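Local coordinates for protein endo-1,4-beta-xylanase C (Paenibacillus barcinonensis, PDB 4XUR) that hydrolyses internal beta-1,4 linkages of xylan, the piece described here being a carbohydrate-binding domain of family CBM22 that binds xylotetraose, at residues A[37-42]-A[47-52]. Residues are numbered along the deposited sequence; the frame is centred on the assembly and turned at random.
Sequences EVVSGI and NRSLKT. With CA (calcium ion), chain G.
Val-39 and Ser-49 pair at the middle of a beta hairpin at one side of this beta-sandwich xylan-binding domain. Backbone bonds join Val-39 N to Ser-49 O (3.1 Å), with a weak return bond from Ser-49 N to Val-39 O. Glu-37 and Lys-51 form the next hydrogen-bonded pair, bonded both ways. Toward the turn, Asn-47 O accepts the N-H of Gly-41, with N at 2.6 Å. OD1 of Asn-47 accepts the same N-H weakly.

The Ser-49 hydroxyl OG donates to Ile-42 O at 2.7 Å, from above the carbonyl plane. A chi1 of 65° places OG between its own backbone N and carbonyl carbon, within reach of Ile-42 O and beside Ile-42 CG2. Replacing Ser-49 by alanine removes OG, and is likely to leave Ile-42 O without this donor and the turn less firmly tied to the strand.

Apolar contacts lie on both faces. Val-39 CG1 meets Lys-51 CB at 3.9 Å, and the lysine chain extends to a hydrogen bond between NZ and Tyr-165 OH. On the other face, Val-38 CG2 approaches Leu-50 CD1 at 4.3 Å.

The hairpin also serves the calcium site, completed by Asp-19, Glu-21, Ser-46, Asp-167 and water. Its ligand from Arg-48 is the backbone O, 2.3 Å from the calcium ion.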
loop_
_atom_site.group_PDB
_atom_site.type_symbol
_atom_site.label_atom_id
_atom_site.label_comp_id
_atom_site.label_asym_id
_atom_site.label_seq_id
_atom_site.Cartn_x
_atom_site.Cartn_y
_atom_site.Cartn_z
ATOM N N GLU A 37 8.459 8.532 4.517
ATOM C CA GLU A 37 9.090 9.814 4.110
ATOM C C GLU A 37 8.975 10.024 2.618
ATOM O O GLU A 37 9.294 9.143 1.824
ATOM C CB GLU A 37 10.559 9.837 4.519
ATOM C CG GLU A 37 11.233 11.158 4.230
ATOM C CD GLU A 37 12.737 11.078 4.342
ATOM O OE1 GLU A 37 13.248 10.068 4.936
ATOM O OE2 GLU A 37 13.402 12.004 3.839
ATOM N N VAL A 38 8.483 11.196 2.216
ATOM C CA VAL A 38 8.513 11.536 0.801
ATOM C C VAL A 38 9.921 12.005 0.423
ATOM O O VAL A 38 10.397 13.025 0.950
ATOM C CB VAL A 38 7.496 12.669 0.470
ATOM C CG1 VAL A 38 7.510 13.000 -1.008
ATOM C CG2 VAL A 38 6.086 12.273 0.899
ATOM N N VAL A 39 10.572 11.250 -0.444
ATOM C CA VAL A 39 11.978 11.501 -0.787
ATOM C C VAL A 39 12.014 12.157 -2.167
ATOM O O VAL A 39 11.076 12.064 -2.922
ATOM C CB VAL A 39 12.813 10.197 -0.840
ATOM C CG1 VAL A 39 12.797 9.501 0.498
ATOM C CG2 VAL A 39 12.378 9.287 -1.995
ATOM N N SER A 40 13.107 12.882 -2.448
ATOM C CA SER A 40 13.279 13.344 -3.797
ATOM C C SER A 40 14.557 12.746 -4.433
ATOM O O SER A 40 15.504 12.388 -3.740
ATOM C CB SER A 40 13.293 14.894 -3.838
ATOM O OG SER A 40 14.565 15.375 -3.412
ATOM N N GLY A 41 14.550 12.658 -5.746
ATOM C CA GLY A 41 15.598 12.000 -6.515
ATOM C C GLY A 41 15.380 10.541 -6.750
ATOM O O GLY A 41 16.197 9.869 -7.372
ATOM N N ILE A 42 14.238 10.016 -6.257
ATOM C CA ILE A 42 13.833 8.618 -6.487
ATOM C C ILE A 42 12.318 8.679 -6.758
ATOM O O ILE A 42 11.560 9.210 -5.929
ATOM C CB ILE A 42 14.069 7.702 -5.267
ATOM C CG1 ILE A 42 15.585 7.456 -5.066
ATOM C CG2 ILE A 42 13.328 6.372 -5.459
ATOM C CD1 ILE A 42 16.196 6.539 -6.080
ATOM N N ASN A 47 10.516 12.696 -9.832
ATOM C CA ASN A 47 11.498 13.031 -8.838
ATOM C C ASN A 47 11.154 12.673 -7.414
ATOM O O ASN A 47 12.036 12.663 -6.531
ATOM C CB ASN A 47 11.819 14.548 -8.939
ATOM C CG ASN A 47 13.066 14.940 -8.136
ATOM O OD1 ASN A 47 14.149 14.382 -8.327
ATOM N ND2 ASN A 47 12.909 15.912 -7.232
ATOM N N ARG A 48 9.888 12.354 -7.140
ATOM C CA ARG A 48 9.471 12.098 -5.766
ATOM C C ARG A 48 8.601 10.848 -5.648
ATOM O O ARG A 48 7.865 10.493 -6.590
ATOM C CB ARG A 48 8.748 13.312 -5.182
ATOM C CG ARG A 48 9.612 14.588 -5.267
ATOM C CD ARG A 48 9.217 15.675 -4.333
ATOM N NE ARG A 48 9.957 16.913 -4.650
ATOM C CZ ARG A 48 9.727 18.096 -4.095
ATOM N NH1 ARG A 48 8.815 18.235 -3.156
ATOM N NH2 ARG A 48 10.454 19.136 -4.477
ATOM N N SER A 49 8.711 10.208 -4.487
ATOM C CA SER A 49 7.950 8.961 -4.218
ATOM C C SER A 49 7.924 8.740 -2.740
ATOM O O SER A 49 8.490 9.482 -1.982
ATOM C CB SER A 49 8.588 7.815 -4.991
ATOM O OG SER A 49 9.897 7.534 -4.521
ATOM N N LEU A 50 7.222 7.679 -2.284
ATOM C CA LEU A 50 7.057 7.459 -0.885
ATOM C C LEU A 50 7.871 6.272 -0.474
ATOM O O LEU A 50 7.606 5.151 -0.887
ATOM C CB LEU A 50 5.561 7.176 -0.590
ATOM C CG LEU A 50 5.246 6.936 0.899
ATOM C CD1 LEU A 50 5.723 8.084 1.762
ATOM C CD2 LEU A 50 3.746 6.680 1.012
ATOM N N LYS A 51 8.920 6.517 0.353
ATOM C CA LYS A 51 9.776 5.497 0.858
ATOM C C LYS A 51 9.314 5.023 2.205
ATOM O O LYS A 51 9.081 5.843 3.081
ATOM C CB LYS A 51 11.221 5.968 0.955
ATOM C CG LYS A 51 12.217 4.837 1.319
ATOM C CD LYS A 51 13.671 5.349 1.501
ATOM C CE LYS A 51 14.623 4.124 1.569
ATOM N NZ LYS A 51 16.021 4.422 1.176
ATOM N N THR A 52 9.188 3.716 2.364
ATOM C CA THR A 52 8.950 3.123 3.684
ATOM C C THR A 52 10.227 2.361 4.084
ATOM O O THR A 52 10.731 1.530 3.347
ATOM C CB THR A 52 7.734 2.137 3.680
ATOM O OG1 THR A 52 6.590 2.833 3.186
ATOM C CG2 THR A 52 7.516 1.586 5.066
HETATM CA CA CA G . 6.198 10.614 -8.187
HETATM O O HOH W 1 5.041 10.616 -10.060
#